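Local coordinates for enoyl-CoA hydratase (Bacillus halodurans, PDB 3LKE), which probably catalyses the hydration of enoyl-CoA thioesters, or a related crotonase-type reaction on an acyl-CoA, at residues H92-I97 with F117-A122; E96-P101 with K222-L227. One frame throughout, in Å; residues are numbered along the deposited sequence.

Contact 1. Residues H92-I97 with F117-A122; sequences HCVLEI and FNMMLA
Val94 and Met119 meet at close quarters: CG2 of Val94 lies 3.5 Å from CG of Met119, tighter than two carbons usually stand. The side chains cross obliquely, and the methyl is set against the inner part of the methionine. Val94 chi1, at 173°, turns CG1 to the far side from the backbone N and leaves CG2 beside it, which gives the two branches different partners. CG2 goes to Met119, while CG1 reaches Ala122 CB at 4.3 Å. Met119 runs extended as far as SD and then folds back at a nearly eclipsed last torsion (chi3 11°). That bend lays its methyl CE against Cys93 CB at 3.9 Å, so carbon rather than the cysteine sulfur makes the touch.

Ile97 also splits its branches. Its CG2 rests on Ala122 CB at 3.8 Å, and its longer arm ends with CD1 4.1 Å from Met120 CE. The CB of Met120 points away from the helix, but bends at the second and third torsions return its methyl end to it. Ala122 CB also touches Val94 O, about 80° round from Ile97 CG2 as seen from that methyl. By their CA atoms, Val94 stands beside Met119 and Ile97 beside Ala122. All six touching residues are buried, and the contact is apolar, made chiefly by methyl and methylene carbons, joining a long helix to the 3-10 segment 119-122.

The central sheet and the helices around it are consistent with the crotonase fold of this family. Leu36, Leu37 and Ile40 of helix 30-45 pack on Met119, Cys93 and Ile97, while Phe152 of helix 149-157 touches both Val94 and Ala122; the chain then enters strand 125-129 of the six-stranded sheet.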
ATOM      1  N   HIS A  92     -15.642  -0.792 -19.000  1.00 24.92           N
ATOM      2  CA  HIS A  92     -15.761  -2.240 -19.028  1.00 25.64           C
ATOM      3  C   HIS A  92     -14.494  -2.934 -19.505  1.00 24.82           C
ATOM      4  O   HIS A  92     -14.135  -3.985 -18.981  1.00 26.08           O
ATOM      5  CB  HIS A  92     -16.993  -2.702 -19.804  1.00 30.15           C
ATOM      6  CG  HIS A  92     -18.225  -2.765 -18.959  1.00 33.31           C
ATOM      7  ND1 HIS A  92     -18.444  -3.773 -18.042  1.00 38.25           N
ATOM      8  CD2 HIS A  92     -19.288  -1.933 -18.866  1.00 42.85           C
ATOM      9  CE1 HIS A  92     -19.595  -3.563 -17.429  1.00 42.74           C
ATOM     10  NE2 HIS A  92     -20.129  -2.455 -17.911  1.00 47.30           N
ATOM     11  N   CYS A  93     -13.802  -2.351 -20.485  1.00 25.71           N
ATOM     12  CA  CYS A  93     -12.499  -2.887 -20.872  1.00 23.75           C
ATOM     13  C   CYS A  93     -11.575  -2.977 -19.652  1.00 23.80           C
ATOM     14  O   CYS A  93     -10.948  -4.002 -19.413  1.00 23.98           O
ATOM     15  CB  CYS A  93     -11.838  -2.021 -21.930  1.00 23.21           C
ATOM     16  SG  CYS A  93     -12.661  -2.106 -23.537  1.00 26.44           S
ATOM     17  N   VAL A  94     -11.490  -1.892 -18.889  1.00 22.77           N
ATOM     18  CA  VAL A  94     -10.609  -1.889 -17.706  1.00 22.56           C
ATOM     19  C   VAL A  94     -10.990  -2.982 -16.698  1.00 25.19           C
ATOM     20  O   VAL A  94     -10.138  -3.717 -16.191  1.00 23.32           O
ATOM     21  CB  VAL A  94     -10.601  -0.511 -16.991  1.00 23.07           C
ATOM     22  CG1 VAL A  94      -9.821  -0.601 -15.676  1.00 23.66           C
ATOM     23  CG2 VAL A  94     -10.012   0.563 -17.902  1.00 24.49           C
ATOM     24  N   LEU A  95     -12.281  -3.079 -16.409  1.00 24.78           N
ATOM     25  CA  LEU A  95     -12.773  -4.006 -15.399  1.00 27.91           C
ATOM     26  C   LEU A  95     -12.567  -5.451 -15.856  1.00 26.79           C
ATOM     27  O   LEU A  95     -12.165  -6.306 -15.075  1.00 24.59           O
ATOM     28  CB  LEU A  95     -14.248  -3.714 -15.099  1.00 27.11           C
ATOM     29  CG  LEU A  95     -14.860  -4.402 -13.879  1.00 29.52           C
ATOM     30  CD1 LEU A  95     -14.020  -4.135 -12.644  1.00 26.55           C
ATOM     31  CD2 LEU A  95     -16.303  -3.916 -13.697  1.00 33.34           C
ATOM     32  N   GLU A  96     -12.829  -5.704 -17.136  1.00 25.89           N
ATOM     33  CA  GLU A  96     -12.684  -7.048 -17.724  1.00 26.93           C
ATOM     34  C   GLU A  96     -11.239  -7.521 -17.839  1.00 24.03           C
ATOM     35  O   GLU A  96     -10.958  -8.711 -17.750  1.00 25.04           O
ATOM     36  CB  GLU A  96     -13.362  -7.098 -19.093  1.00 31.18           C
ATOM     37  CG  GLU A  96     -14.821  -6.728 -19.039  1.00 37.58           C
ATOM     38  CD  GLU A  96     -15.730  -7.933 -19.041  1.00 40.18           C
ATOM     39  OE1 GLU A  96     -15.218  -9.075 -18.967  1.00 45.97           O
ATOM     40  OE2 GLU A  96     -16.958  -7.726 -19.108  1.00 43.84           O
ATOM     41  N   ILE A  97     -10.311  -6.591 -18.021  1.00 24.02           N
ATOM     42  CA  ILE A  97      -8.904  -6.946 -17.924  1.00 21.09           C
ATOM     43  C   ILE A  97      -8.603  -7.292 -16.476  1.00 24.03           C
ATOM     44  O   ILE A  97      -8.073  -8.354 -16.186  1.00 23.75           O
ATOM     45  CB  ILE A  97      -7.991  -5.791 -18.371  1.00 20.47           C
ATOM     46  CG1 ILE A  97      -8.197  -5.514 -19.862  1.00 23.14           C
ATOM     47  CG2 ILE A  97      -6.512  -6.116 -18.098  1.00 23.52           C
ATOM     48  CD1 ILE A  97      -7.505  -4.260 -20.345  1.00 25.31           C
ATOM     49  N   PHE A 117      -2.364   4.582 -21.794  1.00 21.85           N
ATOM     50  CA  PHE A 117      -1.528   3.811 -20.894  1.00 20.91           C
ATOM     51  C   PHE A 117      -2.342   3.293 -19.715  1.00 22.50           C
ATOM     52  O   PHE A 117      -2.234   2.127 -19.344  1.00 23.93           O
ATOM     53  CB  PHE A 117      -0.357   4.642 -20.361  1.00 21.16           C
ATOM     54  CG  PHE A 117       0.483   3.903 -19.359  1.00 21.10           C
ATOM     55  CD1 PHE A 117       1.118   2.726 -19.715  1.00 22.20           C
ATOM     56  CD2 PHE A 117       0.601   4.353 -18.058  1.00 25.14           C
ATOM     57  CE1 PHE A 117       1.892   2.028 -18.811  1.00 23.52           C
ATOM     58  CE2 PHE A 117       1.378   3.661 -17.139  1.00 25.86           C
ATOM     59  CZ  PHE A 117       2.018   2.491 -17.516  1.00 23.01           C
ATOM     60  N   ASN A 118      -3.176   4.159 -19.140  1.00 20.53           N
ATOM     61  CA  ASN A 118      -3.799   3.837 -17.853  1.00 20.30           C
ATOM     62  C   ASN A 118      -4.675   2.591 -17.852  1.00 21.15           C
ATOM     63  O   ASN A 118      -4.705   1.863 -16.853  1.00 20.35           O
ATOM     64  CB  ASN A 118      -4.561   5.049 -17.308  1.00 20.37           C
ATOM     65  CG  ASN A 118      -3.646   6.230 -17.078  1.00 21.85           C
ATOM     66  OD1 ASN A 118      -2.470   6.047 -16.800  1.00 22.23           O
ATOM     67  ND2 ASN A 118      -4.180   7.449 -17.173  1.00 21.62           N
ATOM     68  N   MET A 119      -5.372   2.337 -18.959  1.00 21.57           N
ATOM     69  CA  MET A 119      -6.139   1.086 -19.098  1.00 20.80           C
ATOM     70  C   MET A 119      -5.255  -0.138 -18.831  1.00 22.02           C
ATOM     71  O   MET A 119      -5.692  -1.112 -18.212  1.00 23.04           O
ATOM     72  CB  MET A 119      -6.836   0.984 -20.465  1.00 21.36           C
ATOM     73  CG  MET A 119      -8.120   1.819 -20.551  1.00 27.30           C
ATOM     74  SD  MET A 119      -9.229   1.365 -21.921  1.00 25.32           S
ATOM     75  CE  MET A 119      -8.434  -0.197 -22.449  1.00 19.31           C
ATOM     76  N   MET A 120      -4.001  -0.071 -19.265  1.00 22.55           N
ATOM     77  CA  MET A 120      -3.114  -1.221 -19.130  1.00 20.78           C
ATOM     78  C   MET A 120      -2.631  -1.431 -17.694  1.00 20.77           C
ATOM     79  O   MET A 120      -2.025  -2.452 -17.389  1.00 21.87           O
ATOM     80  CB  MET A 120      -1.929  -1.140 -20.101  1.00 19.19           C
ATOM     81  CG  MET A 120      -2.341  -1.084 -21.590  1.00 21.98           C
ATOM     82  SD  MET A 120      -3.334  -2.502 -22.157  1.00 15.00           S
ATOM     83  CE  MET A 120      -4.932  -1.759 -22.336  1.00 27.08           C
ATOM     84  N   LEU A 121      -2.896  -0.463 -16.809  1.00 18.79           N
ATOM     85  CA  LEU A 121      -2.532  -0.628 -15.407  1.00 21.57           C
ATOM     86  C   LEU A 121      -3.334  -1.741 -14.741  1.00 19.86           C
ATOM     87  O   LEU A 121      -2.967  -2.216 -13.659  1.00 22.48           O
ATOM     88  CB  LEU A 121      -2.689   0.693 -14.653  1.00 21.63           C
ATOM     89  CG  LEU A 121      -1.726   1.786 -15.104  1.00 22.39           C
ATOM     90  CD1 LEU A 121      -2.052   3.101 -14.378  1.00 23.78           C
ATOM     91  CD2 LEU A 121      -0.290   1.365 -14.815  1.00 25.36           C
ATOM     92  N   ALA A 122      -4.405  -2.183 -15.405  1.00 21.16           N
ATOM     93  CA  ALA A 122      -5.177  -3.323 -14.931  1.00 20.60           C
ATOM     94  C   ALA A 122      -4.479  -4.665 -15.162  1.00 24.88           C
ATOM     95  O   ALA A 122      -4.894  -5.682 -14.609  1.00 24.47           O
ATOM     96  CB  ALA A 122      -6.537  -3.340 -15.571  1.00 21.62           C
TER

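Contact 2. Residues E96-P101 with K222-L227; sequences EIFTSP and KAAEEL
Phe98 sets its ring opposite its backbone N (chi1 -170°), and Leu227 places CG in the same way (chi1 172°); since both CB atoms point toward the other segment, ring and isobutyl group are carried together. The leucine methyl CD2 comes over one ring face, 4.0 Å from the centroid of the Phe98 ring and 27° off its normal, a CH-pi contact. It is displaced toward the root of the ring: of the Phe98 atoms CG is its nearest, at 3.6 Å, with CB close behind.

The first turn of helix 223-241 meets the ring at its edge instead. Ala223 CB lies 3.9 Å from Phe98 CZ, and the backbone N of Ala224 approaches Phe98 CE2 near the ring plane. Residues 223-227 thus meet the ring at one face and along part of its edge. An alanine in place of Phe98 would probably leave Leu227 CD2 without the face it rests on and open a gap beside Ala223.

In the crotonase family the C-terminal helices commonly take part in trimer assembly, and the deposited assembly does hold three chains; here Lys222, at the N-cap position of helix 223-241, packs on Gln229 of a second subunit. Through Phe98 and Thr99, which meet residues 223-227, the end of helix 81-98 is joined to the start of helix 223-241.

Thr99, the first residue past helical backbone angles, adds its methyl: CG2 touches Ala224 CB at 3.6 Å. Its hydroxyl is engaged elsewhere, by a hydrogen bond between OG1 and Leu95 O. Lys220 reinforces the junction, hydrogen-bonding through NZ to Phe98 O and making a cation-pi contact with the Phe98 ring.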
ATOM      1  N   GLU A  96     -12.829  -5.704 -17.136  1.00 25.89           N
ATOM      2  CA  GLU A  96     -12.684  -7.048 -17.724  1.00 26.93           C
ATOM      3  C   GLU A  96     -11.239  -7.521 -17.839  1.00 24.03           C
ATOM      4  O   GLU A  96     -10.958  -8.711 -17.750  1.00 25.04           O
ATOM      5  CB  GLU A  96     -13.362  -7.098 -19.093  1.00 31.18           C
ATOM      6  CG  GLU A  96     -14.821  -6.728 -19.039  1.00 37.58           C
ATOM      7  CD  GLU A  96     -15.730  -7.933 -19.041  1.00 40.18           C
ATOM      8  OE1 GLU A  96     -15.218  -9.075 -18.967  1.00 45.97           O
ATOM      9  OE2 GLU A  96     -16.958  -7.726 -19.108  1.00 43.84           O
ATOM     10  N   ILE A  97     -10.311  -6.591 -18.021  1.00 24.02           N
ATOM     11  CA  ILE A  97      -8.904  -6.946 -17.924  1.00 21.09           C
ATOM     12  C   ILE A  97      -8.603  -7.292 -16.476  1.00 24.03           C
ATOM     13  O   ILE A  97      -8.073  -8.354 -16.186  1.00 23.75           O
ATOM     14  CB  ILE A  97      -7.991  -5.791 -18.371  1.00 20.47           C
ATOM     15  CG1 ILE A  97      -8.197  -5.514 -19.862  1.00 23.14           C
ATOM     16  CG2 ILE A  97      -6.512  -6.116 -18.098  1.00 23.52           C
ATOM     17  CD1 ILE A  97      -7.505  -4.260 -20.345  1.00 25.31           C
ATOM     18  N   PHE A  98      -8.971  -6.390 -15.574  1.00 22.74           N
ATOM     19  CA  PHE A  98      -8.675  -6.569 -14.162  1.00 24.38           C
ATOM     20  C   PHE A  98      -9.180  -7.899 -13.618  1.00 23.33           C
ATOM     21  O   PHE A  98      -8.506  -8.543 -12.821  1.00 25.15           O
ATOM     22  CB  PHE A  98      -9.282  -5.433 -13.345  1.00 24.60           C
ATOM     23  CG  PHE A  98      -8.821  -5.420 -11.917  1.00 22.12           C
ATOM     24  CD1 PHE A  98      -7.570  -4.924 -11.582  1.00 22.46           C
ATOM     25  CD2 PHE A  98      -9.642  -5.891 -10.905  1.00 26.11           C
ATOM     26  CE1 PHE A  98      -7.148  -4.903 -10.258  1.00 22.81           C
ATOM     27  CE2 PHE A  98      -9.216  -5.875  -9.570  1.00 25.50           C
ATOM     28  CZ  PHE A  98      -7.977  -5.378  -9.256  1.00 22.32           C
ATOM     29  N   THR A  99     -10.374  -8.303 -14.033  1.00 23.96           N
ATOM     30  CA  THR A  99     -10.969  -9.522 -13.502  1.00 24.39           C
ATOM     31  C   THR A  99     -10.668 -10.741 -14.372  1.00 27.13           C
ATOM     32  O   THR A  99     -11.256 -11.806 -14.183  1.00 29.38           O
ATOM     33  CB  THR A  99     -12.502  -9.403 -13.336  1.00 27.28           C
ATOM     34  OG1 THR A  99     -13.106  -9.047 -14.589  1.00 28.90           O
ATOM     35  CG2 THR A  99     -12.871  -8.348 -12.286  1.00 25.48           C
ATOM     36  N   SER A 100      -9.774 -10.590 -15.342  1.00 26.58           N
ATOM     37  CA  SER A 100      -9.398 -11.740 -16.162  1.00 28.19           C
ATOM     38  C   SER A 100      -8.785 -12.842 -15.307  1.00 27.38           C
ATOM     39  O   SER A 100      -7.959 -12.566 -14.439  1.00 26.47           O
ATOM     40  CB  SER A 100      -8.396 -11.340 -17.236  1.00 27.45           C
ATOM     41  OG  SER A 100      -7.979 -12.483 -17.980  1.00 28.77           O
ATOM     42  N   PRO A 101      -9.189 -14.100 -15.546  1.00 26.46           N
ATOM     43  CA  PRO A 101      -8.573 -15.269 -14.901  1.00 27.62           C
ATOM     44  C   PRO A 101      -7.233 -15.663 -15.529  1.00 27.17           C
ATOM     45  O   PRO A 101      -6.480 -16.464 -14.959  1.00 25.69           O
ATOM     46  CB  PRO A 101      -9.603 -16.375 -15.145  1.00 31.30           C
ATOM     47  CG  PRO A 101     -10.243 -15.987 -16.453  1.00 30.39           C
ATOM     48  CD  PRO A 101     -10.318 -14.475 -16.423  1.00 28.76           C
ATOM     49  N   LYS A 222     -11.499  -8.228  -2.590  1.00 30.47           N
ATOM     50  CA  LYS A 222     -12.665  -7.400  -2.885  1.00 32.34           C
ATOM     51  C   LYS A 222     -12.366  -6.251  -3.852  1.00 32.34           C
ATOM     52  O   LYS A 222     -13.226  -5.405  -4.102  1.00 28.59           O
ATOM     53  CB  LYS A 222     -13.227  -6.824  -1.582  1.00 34.43           C
ATOM     54  CG  LYS A 222     -13.650  -7.887  -0.589  1.00 39.87           C
ATOM     55  CD  LYS A 222     -14.758  -8.753  -1.171  1.00 40.43           C
ATOM     56  CE  LYS A 222     -15.042  -9.963  -0.284  1.00 48.31           C
ATOM     57  NZ  LYS A 222     -15.406  -9.560   1.106  1.00 50.78           N
ATOM     58  N   ALA A 223     -11.149  -6.223  -4.388  1.00 27.52           N
ATOM     59  CA  ALA A 223     -10.704  -5.103  -5.207  1.00 25.89           C
ATOM     60  C   ALA A 223     -11.559  -4.883  -6.455  1.00 27.42           C
ATOM     61  O   ALA A 223     -11.789  -3.749  -6.862  1.00 27.85           O
ATOM     62  CB  ALA A 223      -9.232  -5.266  -5.580  1.00 24.12           C
ATOM     63  N   ALA A 224     -12.042  -5.959  -7.063  1.00 27.41           N
ATOM     64  CA  ALA A 224     -12.817  -5.794  -8.289  1.00 29.16           C
ATOM     65  C   ALA A 224     -14.090  -4.986  -8.034  1.00 27.91           C
ATOM     66  O   ALA A 224     -14.492  -4.164  -8.859  1.00 28.18           O
ATOM     67  CB  ALA A 224     -13.141  -7.144  -8.909  1.00 29.49           C
ATOM     68  N   GLU A 225     -14.727  -5.216  -6.887  1.00 30.32           N
ATOM     69  CA  GLU A 225     -15.943  -4.482  -6.551  1.00 30.48           C
ATOM     70  C   GLU A 225     -15.614  -3.015  -6.294  1.00 31.19           C
ATOM     71  O   GLU A 225     -16.344  -2.110  -6.715  1.00 30.14           O
ATOM     72  CB  GLU A 225     -16.625  -5.094  -5.326  1.00 38.60           C
ATOM     73  CG  GLU A 225     -17.872  -4.350  -4.892  1.00 40.03           C
ATOM     74  CD  GLU A 225     -18.905  -4.259  -6.000  1.00 43.06           C
ATOM     75  OE1 GLU A 225     -19.099  -5.269  -6.715  1.00 46.31           O
ATOM     76  OE2 GLU A 225     -19.522  -3.179  -6.151  1.00 42.20           O
ATOM     77  N   GLU A 226     -14.502  -2.788  -5.605  1.00 26.27           N
ATOM     78  CA  GLU A 226     -14.034  -1.443  -5.335  1.00 26.05           C
ATOM     79  C   GLU A 226     -13.690  -0.681  -6.609  1.00 25.29           C
ATOM     80  O   GLU A 226     -13.983   0.507  -6.722  1.00 27.80           O
ATOM     81  CB  GLU A 226     -12.833  -1.490  -4.392  1.00 26.23           C
ATOM     82  CG  GLU A 226     -13.177  -2.135  -3.074  1.00 33.86           C
ATOM     83  CD  GLU A 226     -14.423  -1.535  -2.452  1.00 43.54           C
ATOM     84  OE1 GLU A 226     -14.416  -0.320  -2.149  1.00 43.46           O
ATOM     85  OE2 GLU A 226     -15.415  -2.280  -2.270  1.00 49.20           O
ATOM     86  N   LEU A 227     -13.046  -1.363  -7.551  1.00 24.69           N
ATOM     87  CA  LEU A 227     -12.710  -0.755  -8.835  1.00 25.08           C
ATOM     88  C   LEU A 227     -13.999  -0.402  -9.578  1.00 24.66           C
ATOM     89  O   LEU A 227     -14.145   0.692 -10.146  1.00 22.31           O
ATOM     90  CB  LEU A 227     -11.850  -1.715  -9.674  1.00 22.27           C
ATOM     91  CG  LEU A 227     -11.586  -1.294 -11.125  1.00 23.02           C
ATOM     92  CD1 LEU A 227     -11.000   0.131 -11.181  1.00 24.59           C
ATOM     93  CD2 LEU A 227     -10.668  -2.303 -11.799  1.00 23.58           C
TER

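Contact 1 starts on the last turns of helix 81-98, and contact 2 on its end and the loop after it. From there the chain passes through strands 103-108 and 111-113 and helix 115-118 before contact 1 closes a short loop, with 19 residues between its segments. Contact 2 closes a far longer one, 120 residues between its segments, that takes in segment 117-122, strand 125-129 and helix 149-157 on its way to helix 223-241. The two spans overlap and cross rather than nest, sharing Glu96 and Ile97. Their centres lie 9 Å apart, and they touch directly: Ala122 CB is 3.9 Å from Phe98 N. One helix end accordingly links the buried core to the C-terminal helical region.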